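Local coordinates for protein succinylglutamate desuccinylase/aspartoacylase (PDB 3LWU) that binds a zinc ion and is probably a hydrolase of the succinylglutamate desuccinylase/aspartoacylase family, acting on ester bonds, at residues L79-I89 with L282-E293; C203-F214 with V254-E262. One frame throughout, in Å; residues are numbered along the deposited sequence.

Interaction 1. Residues L79-I89 with L282-E293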
loop_
_atom_site.group_PDB
_atom_site.type_symbol
_atom_site.label_atom_id
_atom_site.label_comp_id
_atom_site.label_asym_id
_atom_site.label_seq_id
_atom_site.Cartn_x
_atom_site.Cartn_y
_atom_site.Cartn_z
ATOM N N LEU A 79 32.501 -1.633 19.828
ATOM C CA LEU A 79 33.916 -1.300 19.719
ATOM C C LEU A 79 34.241 -0.135 20.626
ATOM O O LEU A 79 35.223 -0.173 21.359
ATOM C CB LEU A 79 34.299 -0.979 18.270
ATOM C CG LEU A 79 34.296 -2.173 17.279
ATOM C CD1 LEU A 79 34.409 -1.668 15.847
ATOM C CD2 LEU A 79 35.397 -3.215 17.604
ATOM N N LEU A 80 33.406 0.904 20.614
ATOM C CA LEU A 80 33.689 2.074 21.419
ATOM C C LEU A 80 33.793 1.801 22.935
ATOM O O LEU A 80 34.453 2.576 23.645
ATOM C CB LEU A 80 32.693 3.188 21.146
ATOM C CG LEU A 80 32.803 3.867 19.774
ATOM C CD1 LEU A 80 31.505 4.667 19.503
ATOM C CD2 LEU A 80 34.058 4.761 19.697
ATOM N N GLU A 81 33.187 0.720 23.426
ATOM C CA GLU A 81 33.339 0.366 24.837
ATOM C C GLU A 81 34.814 0.196 25.196
ATOM O O GLU A 81 35.169 0.427 26.323
ATOM C CB GLU A 81 32.593 -0.945 25.215
ATOM C CG GLU A 81 31.085 -0.985 24.932
ATOM C CD GLU A 81 30.269 0.139 25.576
ATOM O OE1 GLU A 81 30.739 0.799 26.530
ATOM O OE2 GLU A 81 29.121 0.358 25.104
ATOM N N GLY A 82 35.647 -0.181 24.223
ATOM C CA GLY A 82 37.096 -0.376 24.424
ATOM C C GLY A 82 38.056 0.686 23.887
ATOM O O GLY A 82 39.258 0.511 23.970
ATOM N N TYR A 83 37.549 1.784 23.331
ATOM C CA TYR A 83 38.389 2.882 22.865
ATOM C C TYR A 83 38.163 4.078 23.772
ATOM O O TYR A 83 37.101 4.207 24.376
ATOM C CB TYR A 83 38.071 3.250 21.408
ATOM C CG TYR A 83 38.504 2.191 20.432
ATOM C CD1 TYR A 83 39.829 2.067 20.078
ATOM C CD2 TYR A 83 37.601 1.302 19.866
ATOM C CE1 TYR A 83 40.254 1.104 19.199
ATOM C CE2 TYR A 83 38.041 0.300 18.980
ATOM C CZ TYR A 83 39.370 0.232 18.666
ATOM O OH TYR A 83 39.873 -0.702 17.827
ATOM N N GLN A 84 39.180 4.925 23.910
ATOM C CA GLN A 84 39.030 6.133 24.682
ATOM C C GLN A 84 38.421 7.248 23.824
ATOM O O GLN A 84 39.050 7.721 22.856
ATOM C CB GLN A 84 40.371 6.572 25.243
ATOM C CG GLN A 84 40.291 7.888 25.973
ATOM C CD GLN A 84 41.504 8.120 26.808
ATOM O OE1 GLN A 84 42.596 8.424 26.296
ATOM N NE2 GLN A 84 41.332 7.988 28.116
ATOM N N VAL A 85 37.219 7.688 24.207
ATOM C CA VAL A 85 36.472 8.663 23.459
ATOM C C VAL A 85 36.878 10.065 23.922
ATOM O O VAL A 85 36.687 10.434 25.080
ATOM C CB VAL A 85 34.944 8.425 23.612
ATOM C CG1 VAL A 85 34.148 9.430 22.776
ATOM C CG2 VAL A 85 34.560 6.981 23.168
ATOM N N LEU A 86 37.449 10.833 23.010
ATOM C CA LEU A 86 37.908 12.191 23.316
ATOM C C LEU A 86 36.802 13.206 23.039
ATOM O O LEU A 86 36.615 14.152 23.823
ATOM C CB LEU A 86 39.166 12.534 22.524
ATOM C CG LEU A 86 40.377 11.607 22.741
ATOM C CD1 LEU A 86 41.532 12.030 21.819
ATOM C CD2 LEU A 86 40.823 11.585 24.216
ATOM N N GLY A 87 36.069 13.009 21.945
ATOM C CA GLY A 87 34.988 13.913 21.591
ATOM C C GLY A 87 33.643 13.249 21.718
ATOM O O GLY A 87 33.534 12.035 21.555
ATOM N N ASP A 88 32.606 14.029 21.981
ATOM C CA ASP A 88 31.264 13.462 22.148
ATOM C C ASP A 88 30.851 12.687 20.884
ATOM O O ASP A 88 31.071 13.159 19.764
ATOM C CB ASP A 88 30.218 14.566 22.435
ATOM C CG ASP A 88 30.311 15.145 23.839
ATOM O OD1 ASP A 88 30.977 14.590 24.747
ATOM O OD2 ASP A 88 29.640 16.174 24.050
ATOM N N ILE A 89 30.233 11.514 21.083
ATOM C CA ILE A 89 29.650 10.723 20.000
ATOM C C ILE A 89 28.229 10.443 20.362
ATOM O O ILE A 89 27.946 9.851 21.406
ATOM C CB ILE A 89 30.372 9.394 19.737
ATOM C CG1 ILE A 89 31.858 9.654 19.477
ATOM C CG2 ILE A 89 29.744 8.623 18.509
ATOM C CD1 ILE A 89 32.710 8.385 19.337
ATOM N N LEU A 282 35.569 3.954 12.367
ATOM C CA LEU A 282 36.568 4.200 13.416
ATOM C C LEU A 282 37.888 4.705 12.863
ATOM O O LEU A 282 38.566 5.502 13.500
ATOM C CB LEU A 282 36.800 2.944 14.249
ATOM C CG LEU A 282 35.716 2.694 15.301
ATOM C CD1 LEU A 282 35.838 1.266 15.849
ATOM C CD2 LEU A 282 35.839 3.696 16.468
ATOM N N ALA A 283 38.253 4.235 11.680
ATOM C CA ALA A 283 39.436 4.746 11.014
ATOM C C ALA A 283 39.260 6.240 10.825
ATOM O O ALA A 283 40.158 7.000 11.154
ATOM C CB ALA A 283 39.680 4.040 9.680
ATOM N N TYR A 284 38.107 6.683 10.333
ATOM C CA TYR A 284 37.914 8.136 10.149
ATOM C C TYR A 284 37.892 8.933 11.468
ATOM O O TYR A 284 38.517 10.015 11.564
ATOM C CB TYR A 284 36.655 8.442 9.315
ATOM C CG TYR A 284 36.451 9.916 9.110
ATOM C CD1 TYR A 284 37.325 10.660 8.317
ATOM C CD2 TYR A 284 35.418 10.578 9.727
ATOM C CE1 TYR A 284 37.146 12.010 8.139
ATOM C CE2 TYR A 284 35.228 11.921 9.553
ATOM C CZ TYR A 284 36.085 12.642 8.765
ATOM O OH TYR A 284 35.901 14.006 8.620
ATOM N N LEU A 285 37.177 8.417 12.475
ATOM C CA LEU A 285 37.104 9.076 13.785
ATOM C C LEU A 285 38.488 9.138 14.412
ATOM O O LEU A 285 38.866 10.129 15.043
ATOM C CB LEU A 285 36.133 8.339 14.732
ATOM C CG LEU A 285 34.664 8.308 14.307
ATOM C CD1 LEU A 285 33.771 7.729 15.416
ATOM C CD2 LEU A 285 34.186 9.675 13.838
ATOM N N SER A 286 39.273 8.091 14.229
ATOM C CA SER A 286 40.662 8.126 14.689
ATOM C C SER A 286 41.407 9.273 14.036
ATOM O O SER A 286 41.974 10.125 14.711
ATOM C CB SER A 286 41.378 6.814 14.366
ATOM O OG SER A 286 42.720 6.847 14.833
ATOM N N HIS A 287 41.432 9.281 12.713
ATOM C CA HIS A 287 42.141 10.337 11.959
ATOM C C HIS A 287 41.723 11.745 12.398
ATOM O O HIS A 287 42.522 12.667 12.392
ATOM C CB HIS A 287 41.847 10.156 10.466
ATOM C CG HIS A 287 42.257 11.314 9.608
ATOM N ND1 HIS A 287 43.578 11.624 9.355
ATOM C CD2 HIS A 287 41.516 12.201 8.902
ATOM C CE1 HIS A 287 43.633 12.680 8.560
ATOM N NE2 HIS A 287 42.395 13.046 8.265
ATOM N N ARG A 288 40.458 11.907 12.759
ATOM C CA ARG A 288 39.955 13.199 13.214
ATOM C C ARG A 288 40.182 13.464 14.697
ATOM O O ARG A 288 39.806 14.536 15.178
ATOM C CB ARG A 288 38.461 13.362 12.898
ATOM C CG ARG A 288 38.117 13.431 11.383
ATOM C CD ARG A 288 38.793 14.621 10.669
ATOM N NE ARG A 288 38.542 15.874 11.372
ATOM C CZ ARG A 288 37.444 16.621 11.230
ATOM N NH1 ARG A 288 36.463 16.259 10.408
ATOM N NH2 ARG A 288 37.315 17.740 11.926
ATOM N N GLY A 289 40.803 12.545 15.431
ATOM C CA GLY A 289 41.073 12.790 16.871
ATOM C C GLY A 289 39.804 12.686 17.743
ATOM O O GLY A 289 39.751 13.235 18.832
ATOM N N VAL A 290 38.767 11.998 17.273
ATOM C CA VAL A 290 37.574 11.792 18.101
ATOM C C VAL A 290 37.878 10.706 19.137
ATOM O O VAL A 290 37.325 10.711 20.225
ATOM C CB VAL A 290 36.324 11.396 17.256
ATOM C CG1 VAL A 290 35.118 11.055 18.145
ATOM C CG2 VAL A 290 35.967 12.516 16.277
ATOM N N ILE A 291 38.730 9.752 18.778
ATOM C CA ILE A 291 39.201 8.750 19.717
ATOM C C ILE A 291 40.714 8.842 19.866
ATOM O O ILE A 291 41.391 9.391 18.985
ATOM C CB ILE A 291 38.760 7.308 19.330
ATOM C CG1 ILE A 291 39.300 6.879 17.967
ATOM C CG2 ILE A 291 37.220 7.161 19.436
ATOM C CD1 ILE A 291 39.175 5.354 17.708
ATOM N N ALA A 292 41.251 8.303 20.960
ATOM C CA ALA A 292 42.698 8.443 21.239
ATOM C C ALA A 292 43.571 7.507 20.395
ATOM O O ALA A 292 44.686 7.852 20.008
ATOM C CB ALA A 292 42.981 8.258 22.730
ATOM N N GLU A 293 43.048 6.335 20.084
ATOM C CA GLU A 293 43.803 5.326 19.371
ATOM C C GLU A 293 43.968 5.629 17.871
ATOM O O GLU A 293 43.135 6.305 17.254
ATOM C CB GLU A 293 43.143 3.956 19.564
ATOM C CG GLU A 293 43.183 3.482 21.019
ATOM C CD GLU A 293 42.040 4.051 21.889
ATOM O OE1 GLU A 293 41.146 4.729 21.366
ATOM O OE2 GLU A 293 42.044 3.811 23.104
#
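Glu293 lies against Tyr83 and Gln84, and its carboxylate receives the backbone N-H of Gln84. Glu293 CB lies 3.8 Å from Tyr83 CD1, and CG sits at the ring edge in its plane. A bend at the second torsion (chi2 84°) then turns the carboxylate onto the backbone of Gln84. There OE1 and OE2 share one N-H: Gln84 N lies 3.2 Å from Glu293 OE2 and is straighter toward it (160°) than toward OE1 (142°), and both oxygens use their syn lone pairs. Glu293 OE1 also sits near the ring plane of Tyr83, 3.2 Å from Tyr83 CD1.

The backbones continue the join as a single bridge of Val85 with Ile291. Ala292 N donates to Gln84 O, while Val290 O takes two N-H groups, Leu86 N at 2.8 Å and Gly87 N at 3.1 Å, from the same face of its plane. Among the apolar side chains, Leu282 CD2 packs on Leu80 CD2, and Ile89 CD1 meets Leu285 CD1 tip to tip at 4.1 Å.

The Schellman motif at Gly289 ends helix 271-287 and leads the chain out to pair with residues 84-87. Val290 and Leu285 rest on Val56 of strand 56-60, and Leu80 on Phe46 of strand 38-46.

Interaction 2. Residues C203-F214 with V254-E262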
loop_
_atom_site.group_PDB
_atom_site.type_symbol
_atom_site.label_atom_id
_atom_site.label_comp_id
_atom_site.label_asym_id
_atom_site.label_seq_id
_atom_site.Cartn_x
_atom_site.Cartn_y
_atom_site.Cartn_z
ATOM N N CYS A 203 30.128 12.119 -0.728
ATOM C CA CYS A 203 31.161 12.944 -0.069
ATOM C C CYS A 203 31.251 14.296 -0.728
ATOM O O CYS A 203 31.508 14.372 -1.918
ATOM C CB CYS A 203 32.497 12.237 -0.217
ATOM S SG CYS A 203 33.903 12.968 0.624
ATOM N N PRO A 204 31.056 15.384 0.023
ATOM C CA PRO A 204 31.287 16.661 -0.651
ATOM C C PRO A 204 32.710 16.872 -1.174
ATOM O O PRO A 204 33.694 16.344 -0.634
ATOM C CB PRO A 204 30.959 17.697 0.426
ATOM C CG PRO A 204 30.982 16.957 1.715
ATOM C CD PRO A 204 30.573 15.572 1.403
ATOM N N GLU A 205 32.778 17.663 -2.242
ATOM C CA GLU A 205 34.002 17.956 -2.971
ATOM C C GLU A 205 35.109 18.398 -2.020
ATOM O O GLU A 205 36.253 17.918 -2.121
ATOM C CB GLU A 205 33.710 19.081 -3.997
ATOM C CG GLU A 205 34.247 18.924 -5.446
ATOM C CD GLU A 205 33.340 19.647 -6.511
ATOM O OE1 GLU A 205 32.275 19.108 -6.978
ATOM O OE2 GLU A 205 33.719 20.782 -6.869
ATOM N N TYR A 206 34.771 19.303 -1.098
ATOM C CA TYR A 206 35.777 19.863 -0.198
ATOM C C TYR A 206 36.394 18.843 0.751
ATOM O O TYR A 206 37.411 19.127 1.352
ATOM C CB TYR A 206 35.245 21.068 0.613
ATOM C CG TYR A 206 34.273 20.716 1.728
ATOM C CD1 TYR A 206 34.729 20.339 3.011
ATOM C CD2 TYR A 206 32.880 20.769 1.514
ATOM C CE1 TYR A 206 33.783 20.004 4.051
ATOM C CE2 TYR A 206 31.953 20.476 2.527
ATOM C CZ TYR A 206 32.386 20.088 3.782
ATOM O OH TYR A 206 31.432 19.774 4.740
ATOM N N ASP A 207 35.801 17.666 0.874
ATOM C CA ASP A 207 36.206 16.691 1.887
ATOM C C ASP A 207 36.557 15.348 1.277
ATOM O O ASP A 207 36.495 14.327 1.932
ATOM C CB ASP A 207 35.079 16.518 2.898
ATOM C CG ASP A 207 35.582 16.432 4.335
ATOM O OD1 ASP A 207 36.827 16.289 4.587
ATOM O OD2 ASP A 207 34.719 16.531 5.233
ATOM N N ILE A 208 36.976 15.363 0.019
ATOM C CA ILE A 208 37.264 14.138 -0.699
ATOM C C ILE A 208 38.364 13.342 0.004
ATOM O O ILE A 208 38.346 12.115 0.002
ATOM C CB ILE A 208 37.601 14.441 -2.194
ATOM C CG1 ILE A 208 37.562 13.151 -3.020
ATOM C CG2 ILE A 208 38.951 15.181 -2.340
ATOM C CD1 ILE A 208 36.201 12.324 -2.869
ATOM N N ASP A 209 39.282 14.059 0.645
ATOM C CA ASP A 209 40.351 13.492 1.491
ATOM C C ASP A 209 39.831 12.463 2.492
ATOM O O ASP A 209 40.478 11.446 2.803
ATOM C CB ASP A 209 41.014 14.639 2.280
ATOM C CG ASP A 209 42.075 14.160 3.254
ATOM O OD1 ASP A 209 43.210 13.924 2.789
ATOM O OD2 ASP A 209 41.789 14.036 4.472
ATOM N N ALA A 210 38.675 12.757 3.057
ATOM C CA ALA A 210 38.105 11.865 4.050
ATOM C C ALA A 210 37.695 10.489 3.483
ATOM O O ALA A 210 37.609 9.512 4.243
ATOM C CB ALA A 210 36.911 12.527 4.714
ATOM N N ALA A 211 37.405 10.409 2.181
ATOM C CA ALA A 211 36.865 9.183 1.605
ATOM C C ALA A 211 37.797 7.991 1.798
ATOM O O ALA A 211 37.326 6.876 1.984
ATOM C CB ALA A 211 36.502 9.353 0.113
ATOM N N ARG A 212 39.101 8.215 1.820
ATOM C CA ARG A 212 40.034 7.090 1.935
ATOM C C ARG A 212 40.056 6.372 3.315
ATOM O O ARG A 212 40.712 5.309 3.472
ATOM C CB ARG A 212 41.462 7.515 1.494
ATOM C CG ARG A 212 42.134 8.548 2.346
ATOM C CD ARG A 212 43.595 8.771 1.946
ATOM N NE ARG A 212 44.304 9.511 2.999
ATOM C CZ ARG A 212 44.158 10.819 3.224
ATOM N NH1 ARG A 212 43.356 11.548 2.448
ATOM N NH2 ARG A 212 44.816 11.418 4.222
ATOM N N PHE A 213 39.353 6.927 4.306
ATOM C CA PHE A 213 39.357 6.350 5.654
ATOM C C PHE A 213 38.237 5.358 5.867
ATOM O O PHE A 213 38.389 4.410 6.643
ATOM C CB PHE A 213 39.323 7.452 6.702
ATOM C CG PHE A 213 40.580 8.278 6.729
ATOM C CD1 PHE A 213 41.686 7.840 7.434
ATOM C CD2 PHE A 213 40.675 9.445 5.990
ATOM C CE1 PHE A 213 42.860 8.557 7.440
ATOM C CE2 PHE A 213 41.843 10.181 5.996
ATOM C CZ PHE A 213 42.940 9.729 6.724
ATOM N N PHE A 214 37.124 5.565 5.171
ATOM C CA PHE A 214 36.025 4.647 5.241
ATOM C C PHE A 214 36.368 3.408 4.446
ATOM O O PHE A 214 37.323 3.425 3.658
ATOM C CB PHE A 214 34.741 5.300 4.738
ATOM C CG PHE A 214 34.325 6.495 5.538
ATOM C CD1 PHE A 214 33.716 6.341 6.752
ATOM C CD2 PHE A 214 34.570 7.783 5.078
ATOM C CE1 PHE A 214 33.320 7.452 7.509
ATOM C CE2 PHE A 214 34.181 8.890 5.833
ATOM C CZ PHE A 214 33.548 8.718 7.030
ATOM N N VAL A 254 36.459 24.258 5.779
ATOM C CA VAL A 254 35.074 24.120 6.183
ATOM C C VAL A 254 35.068 23.411 7.558
ATOM O O VAL A 254 35.647 22.341 7.698
ATOM C CB VAL A 254 34.243 23.381 5.130
ATOM C CG1 VAL A 254 32.767 23.358 5.544
ATOM C CG2 VAL A 254 34.414 24.048 3.746
ATOM N N PRO A 255 34.482 24.044 8.589
ATOM C CA PRO A 255 34.538 23.501 9.956
ATOM C C PRO A 255 33.713 22.227 10.195
ATOM O O PRO A 255 33.914 21.567 11.186
ATOM C CB PRO A 255 33.947 24.634 10.811
ATOM C CG PRO A 255 33.962 25.843 9.930
ATOM C CD PRO A 255 33.777 25.335 8.548
ATOM N N VAL A 256 32.779 21.896 9.316
ATOM C CA VAL A 256 31.956 20.712 9.515
ATOM C C VAL A 256 32.202 19.749 8.363
ATOM O O VAL A 256 32.510 20.171 7.239
ATOM C CB VAL A 256 30.466 21.112 9.690
ATOM C CG1 VAL A 256 29.551 19.941 9.587
ATOM C CG2 VAL A 256 30.278 21.809 11.062
ATOM N N SER A 257 32.133 18.465 8.688
ATOM C CA SER A 257 32.175 17.381 7.719
ATOM C C SER A 257 30.858 16.626 7.786
ATOM O O SER A 257 30.406 16.308 8.877
ATOM C CB SER A 257 33.333 16.419 8.058
ATOM O OG SER A 257 34.582 17.024 7.743
ATOM N N ALA A 258 30.259 16.308 6.635
ATOM C CA ALA A 258 29.051 15.445 6.588
ATOM C C ALA A 258 29.158 14.445 5.446
ATOM O O ALA A 258 29.642 14.786 4.359
ATOM C CB ALA A 258 27.806 16.273 6.457
ATOM N N PHE A 259 28.760 13.204 5.711
ATOM C CA PHE A 259 28.815 12.105 4.731
ATOM C C PHE A 259 27.557 11.262 4.820
ATOM O O PHE A 259 27.033 11.055 5.915
ATOM C CB PHE A 259 29.989 11.156 5.027
ATOM C CG PHE A 259 31.272 11.846 5.282
ATOM C CD1 PHE A 259 32.137 12.154 4.234
ATOM C CD2 PHE A 259 31.638 12.186 6.559
ATOM C CE1 PHE A 259 33.298 12.807 4.464
ATOM C CE2 PHE A 259 32.799 12.844 6.784
ATOM C CZ PHE A 259 33.639 13.148 5.746
ATOM N N THR A 260 27.078 10.767 3.672
ATOM C CA THR A 260 26.005 9.748 3.629
ATOM C C THR A 260 26.677 8.445 3.190
ATOM O O THR A 260 27.264 8.359 2.090
ATOM C CB THR A 260 24.884 10.138 2.662
ATOM O OG1 THR A 260 24.297 11.387 3.077
ATOM C CG2 THR A 260 23.768 9.072 2.500
ATOM N N LEU A 261 26.628 7.447 4.069
ATOM C CA LEU A 261 27.158 6.128 3.764
ATOM C C LEU A 261 26.031 5.228 3.245
ATOM O O LEU A 261 24.944 5.227 3.787
ATOM C CB LEU A 261 27.767 5.499 5.008
ATOM C CG LEU A 261 29.144 6.016 5.429
ATOM C CD1 LEU A 261 29.103 7.497 5.687
ATOM C CD2 LEU A 261 29.630 5.220 6.655
ATOM N N GLU A 262 26.294 4.498 2.175
ATOM C CA GLU A 262 25.319 3.562 1.610
ATOM C C GLU A 262 25.859 2.143 1.813
ATOM O O GLU A 262 26.699 1.669 1.062
ATOM C CB GLU A 262 25.085 3.885 0.132
ATOM C CG GLU A 262 24.712 5.340 -0.132
ATOM C CD GLU A 262 23.274 5.667 0.231
ATOM O OE1 GLU A 262 22.408 4.743 0.253
ATOM O OE2 GLU A 262 23.016 6.869 0.433
HETATM O O HOH W 1 32.422 16.510 4.430
HETATM O O HOH W 2 37.468 15.225 7.110
#
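Past Pro204 the chain leaves its strand for a 3-10 turn and an irregular run of helical conformation, so it passes beside strand 257-263 with side chains, rather than backbone hydrogen bonds, spanning the gap. The Tyr206 ring stands on Val254, whose CB lies over one face, 3.9 Å from the ring centroid and 25° off its normal. With CG between the backbone N and the carbonyl carbon (chi1 73°), the ring carries its hydroxyl to Val256, where Tyr206 OH donates to Val256 O at 2.8 Å from above the carbonyl plane.

Next along, Ser257 OG donates to the syn lone pair of Asp207 OD2 at 2.6 Å.

Phe259 fills the middle. Phe214 points its edge at one face, a T-shaped pair with centroids 5.2 Å apart and planes at 62°; Cys203 SG lies in the ring plane at the edge, 3.9 Å from Phe259 CE1, and Ala210 CB approaches Phe259 CZ at 3.5 Å. Tyr284 of helix 271-287 adds another edge-to-face partner.

Polar bonds thus gather at the start of the strand and aromatic packing further along, toward Leu261, whose side chain is about 6 Å from that of the zinc ligand His192. Donors on both oxygens, Ser257 OG on OD2 and water 2 on OD1, are consistent with an ionised Asp207.

Overall arrangement
Helix 271-287, which follows strand 257-263 in the chain, connects the two: its last turns supply one side of interaction 1, and Ala283, Tyr284 and His287 there touch Phe213, Phe214 and the strand of interaction 2. Their centres are about 17 Å apart, and interaction 2 is nested within the loop that interaction 1 closes. Interaction 2 is buried nearer the middle of the chain, joined by rings, side-chain hydroxyls and a carboxylate, with the zinc ligand His192 near one end. Interaction 1 lies further out and is partly exposed, away from the metal; there backbone hydrogen bonds do most of the polar work, alongside aliphatic packing.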